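Local coordinates for KLLA0E08119p (Kluyveromyces lactis, PDB 3VA7), which probably carboxylates urea in an ATP- and biotin-dependent reaction as the urea carboxylase part of a larger urea-degrading enzyme, at residues Thr84-Ile96 with Gly112-Cys124. Numbering follows the deposited sequence.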
# COMPACT_ATOMS: atom_id res chain seq x y z
N THR A 84 1.60 22.32 15.35
CA THR A 84 1.02 21.96 16.63
C THR A 84 -0.31 22.65 16.90
O THR A 84 -0.61 23.70 16.34
CB THR A 84 1.96 22.30 17.79
OG1 THR A 84 2.26 23.71 17.75
CG2 THR A 84 3.27 21.47 17.71
N ALA A 85 -1.09 22.05 17.80
CA ALA A 85 -2.27 22.72 18.32
C ALA A 85 -1.98 24.17 18.74
O ALA A 85 -2.75 25.07 18.46
CB ALA A 85 -2.86 21.91 19.51
N ALA A 86 -0.86 24.40 19.42
CA ALA A 86 -0.55 25.74 19.94
C ALA A 86 -0.16 26.72 18.83
O ALA A 86 -0.52 27.90 18.86
CB ALA A 86 0.52 25.65 21.00
N GLU A 87 0.55 26.20 17.83
CA GLU A 87 1.04 26.97 16.67
C GLU A 87 -0.07 27.51 15.77
O GLU A 87 0.13 28.48 15.04
CB GLU A 87 1.93 26.06 15.84
CG GLU A 87 3.30 26.58 15.51
CD GLU A 87 4.38 25.53 15.78
OE1 GLU A 87 4.19 24.33 15.41
OE2 GLU A 87 5.41 25.91 16.39
N THR A 88 -1.23 26.85 15.83
CA THR A 88 -2.32 27.05 14.86
C THR A 88 -3.74 27.22 15.46
O THR A 88 -4.18 28.35 15.72
CB THR A 88 -2.33 25.92 13.79
OG1 THR A 88 -2.24 24.64 14.45
CG2 THR A 88 -1.16 26.07 12.78
N TYR A 89 -4.47 26.13 15.68
CA TYR A 89 -5.86 26.24 16.15
C TYR A 89 -6.06 27.10 17.43
O TYR A 89 -7.10 27.77 17.56
CB TYR A 89 -6.50 24.86 16.26
CG TYR A 89 -6.54 24.16 14.90
CD1 TYR A 89 -5.66 23.12 14.60
CD2 TYR A 89 -7.41 24.60 13.90
CE1 TYR A 89 -5.67 22.52 13.35
CE2 TYR A 89 -7.43 24.00 12.64
CZ TYR A 89 -6.56 22.96 12.38
OH TYR A 89 -6.60 22.38 11.14
N LEU A 90 -5.04 27.11 18.31
CA LEU A 90 -5.09 27.79 19.61
C LEU A 90 -4.63 29.25 19.60
O LEU A 90 -4.77 29.95 20.60
CB LEU A 90 -4.23 27.03 20.62
CG LEU A 90 -4.77 25.68 21.05
CD1 LEU A 90 -3.67 24.85 21.67
CD2 LEU A 90 -5.99 25.87 21.97
N ASP A 91 -4.09 29.69 18.47
CA ASP A 91 -3.47 31.01 18.37
C ASP A 91 -4.56 31.97 18.00
O ASP A 91 -4.93 32.08 16.82
CB ASP A 91 -2.33 31.02 17.31
CG ASP A 91 -1.50 32.34 17.31
OD1 ASP A 91 -0.34 32.30 17.77
OD2 ASP A 91 -1.99 33.39 16.84
N ILE A 92 -5.08 32.65 19.02
CA ILE A 92 -6.18 33.59 18.85
C ILE A 92 -5.88 34.61 17.75
O ILE A 92 -6.78 35.03 17.01
CB ILE A 92 -6.50 34.30 20.17
CG1 ILE A 92 -6.92 33.28 21.24
CG2 ILE A 92 -7.52 35.42 19.95
CD1 ILE A 92 -7.22 33.85 22.64
N ASP A 93 -4.62 35.00 17.65
CA ASP A 93 -4.30 36.14 16.79
C ASP A 93 -4.55 35.79 15.35
O ASP A 93 -5.23 36.54 14.61
CB ASP A 93 -2.88 36.71 17.08
CG ASP A 93 -2.95 37.96 17.99
OD1 ASP A 93 -3.94 38.07 18.78
OD2 ASP A 93 -2.06 38.83 17.90
N LYS A 94 -4.02 34.61 14.99
CA LYS A 94 -4.17 34.01 13.69
C LYS A 94 -5.65 33.83 13.33
O LYS A 94 -6.09 34.31 12.26
CB LYS A 94 -3.43 32.68 13.66
CG LYS A 94 -1.90 32.80 13.54
CD LYS A 94 -1.22 31.46 13.69
CE LYS A 94 0.09 31.41 12.87
NZ LYS A 94 0.75 30.09 12.82
N ILE A 95 -6.43 33.22 14.25
CA ILE A 95 -7.89 32.95 14.06
C ILE A 95 -8.64 34.22 13.72
O ILE A 95 -9.37 34.29 12.72
CB ILE A 95 -8.59 32.22 15.29
CG1 ILE A 95 -8.08 30.79 15.51
CG2 ILE A 95 -10.12 32.23 15.16
CD1 ILE A 95 -7.68 29.98 14.24
N ILE A 96 -8.44 35.24 14.54
CA ILE A 96 -9.18 36.47 14.41
C ILE A 96 -8.79 37.20 13.11
O ILE A 96 -9.63 37.79 12.42
CB ILE A 96 -8.97 37.33 15.67
CG1 ILE A 96 -10.32 37.77 16.24
CG2 ILE A 96 -8.11 38.54 15.36
CD1 ILE A 96 -10.99 36.74 17.11
N GLY A 112 -13.35 21.59 22.23
CA GLY A 112 -11.90 21.61 22.25
C GLY A 112 -11.45 23.02 21.90
O GLY A 112 -12.28 23.92 21.77
N PHE A 113 -10.14 23.20 21.76
CA PHE A 113 -9.53 24.46 21.25
C PHE A 113 -10.05 25.71 21.93
O PHE A 113 -10.15 25.74 23.15
CB PHE A 113 -9.57 24.54 19.71
CG PHE A 113 -8.91 23.35 19.03
CD1 PHE A 113 -7.53 23.13 19.16
CD2 PHE A 113 -9.65 22.44 18.27
CE1 PHE A 113 -6.90 22.02 18.54
CE2 PHE A 113 -9.03 21.32 17.64
CZ PHE A 113 -7.65 21.11 17.77
N LEU A 114 -10.38 26.73 21.17
CA LEU A 114 -10.71 28.00 21.79
C LEU A 114 -12.15 28.02 22.33
O LEU A 114 -12.70 29.06 22.71
CB LEU A 114 -10.42 29.14 20.81
CG LEU A 114 -8.93 29.21 20.40
CD1 LEU A 114 -8.68 30.35 19.43
CD2 LEU A 114 -7.95 29.30 21.61
N SER A 115 -12.75 26.85 22.38
CA SER A 115 -14.17 26.69 22.60
C SER A 115 -14.65 27.29 23.93
O SER A 115 -15.54 28.11 23.94
CB SER A 115 -14.47 25.22 22.57
OG SER A 115 -15.84 25.09 22.44
N GLU A 116 -14.04 26.87 25.03
CA GLU A 116 -14.29 27.37 26.37
C GLU A 116 -13.23 28.33 26.90
O GLU A 116 -12.97 28.37 28.09
CB GLU A 116 -14.31 26.20 27.30
CG GLU A 116 -15.48 25.33 27.05
CD GLU A 116 -15.47 24.19 27.99
OE1 GLU A 116 -14.55 23.36 27.82
OE2 GLU A 116 -16.35 24.17 28.88
N ASN A 117 -12.63 29.09 25.99
CA ASN A 117 -11.62 30.08 26.28
C ASN A 117 -12.21 31.49 26.24
O ASN A 117 -12.54 32.01 25.18
CB ASN A 117 -10.49 29.92 25.27
CG ASN A 117 -9.39 30.93 25.43
OD1 ASN A 117 -9.60 32.14 25.66
ND2 ASN A 117 -8.19 30.45 25.26
N ALA A 118 -12.30 32.11 27.40
CA ALA A 118 -13.02 33.36 27.55
C ALA A 118 -12.27 34.58 27.05
O ALA A 118 -12.92 35.58 26.68
CB ALA A 118 -13.43 33.56 29.02
N ASP A 119 -10.94 34.55 27.06
CA ASP A 119 -10.21 35.67 26.43
C ASP A 119 -10.66 35.72 24.97
O ASP A 119 -11.08 36.78 24.45
CB ASP A 119 -8.68 35.50 26.49
CG ASP A 119 -8.11 35.56 27.94
OD1 ASP A 119 -7.07 34.91 28.17
OD2 ASP A 119 -8.70 36.25 28.82
N PHE A 120 -10.63 34.54 24.34
CA PHE A 120 -11.12 34.39 22.98
C PHE A 120 -12.56 34.85 22.80
O PHE A 120 -12.83 35.66 21.92
CB PHE A 120 -10.93 32.96 22.47
CG PHE A 120 -11.37 32.78 21.04
CD1 PHE A 120 -12.40 31.90 20.72
CD2 PHE A 120 -10.78 33.52 20.02
CE1 PHE A 120 -12.79 31.74 19.41
CE2 PHE A 120 -11.18 33.36 18.68
CZ PHE A 120 -12.17 32.47 18.39
N SER A 121 -13.48 34.41 23.64
CA SER A 121 -14.84 34.92 23.46
C SER A 121 -14.85 36.46 23.49
O SER A 121 -15.50 37.09 22.65
CB SER A 121 -15.82 34.33 24.46
OG SER A 121 -17.07 34.92 24.25
N ASP A 122 -14.09 37.03 24.44
CA ASP A 122 -13.94 38.48 24.62
C ASP A 122 -13.23 39.20 23.45
O ASP A 122 -13.71 40.27 23.02
CB ASP A 122 -13.24 38.80 25.98
CG ASP A 122 -14.14 38.55 27.23
OD1 ASP A 122 -15.38 38.76 27.20
OD2 ASP A 122 -13.57 38.16 28.27
N ARG A 123 -12.12 38.63 22.93
CA ARG A 123 -11.48 39.10 21.68
C ARG A 123 -12.47 39.21 20.52
O ARG A 123 -12.45 40.22 19.78
CB ARG A 123 -10.30 38.21 21.23
CG ARG A 123 -8.88 38.81 21.38
CD ARG A 123 -8.77 40.29 20.85
NE ARG A 123 -8.15 40.50 19.53
CZ ARG A 123 -7.03 39.91 19.06
NH1 ARG A 123 -6.34 39.04 19.80
NH2 ARG A 123 -6.60 40.21 17.83
N CYS A 124 -13.31 38.19 20.32
CA CYS A 124 -14.35 38.27 19.28
C CYS A 124 -15.19 39.47 19.53
O CYS A 124 -15.35 40.29 18.64
CB CYS A 124 -15.28 37.03 19.20
SG CYS A 124 -14.42 35.59 18.62
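Ile92, in the first turn of helix 92-101, packs against Leu114, Phe120 and Arg123. Its CG1 meets Leu114 CD1 at 3.9 Å, and its CG2 branch, anti to the backbone N, reaches the edge of the Phe120 ring at CD2 (3.8 Å) and touches Arg123 CG, the two side chains crossing at a slant. The chain of Arg123 bends at chi2 and chi3 (-46° and -102°), which brings the guanidinium past Ile92 CG2 and Ile96 CG2 to Asp93. There NH1 donates to Asp93 OD1 in a nearly straight salt bridge of 2.8 Å; the carboxylate oxygen lies in the guanidinium plane, although the two flat groups stand steeply to each other. A leucine in place of Arg123 would probably leave the Asp93 carboxylate without this cationic mate and thin the packing against Ile92 and Ile96. At the other end Phe113 takes Tyr89 CB over one ring face, a CH-pi contact 3.8 Å from the centroid, while Leu90 CG and Ala85 CB come to its edge. Leu114 CD1 sits over the centre of one Phe120 face, with Cys124 SG off-centre over the opposite face. Asn117 caps helix 118-125 through OD1, which accepts from Phe120 N. The axes of the segments 92-96 and 118-124 are inclined by 33°; both lie in the N-terminal domain of the biotin carboxylase part, and Ile96, Phe120 and Cys124 carry their packing onto Ile107 of strand 106-108 in its parallel sheet.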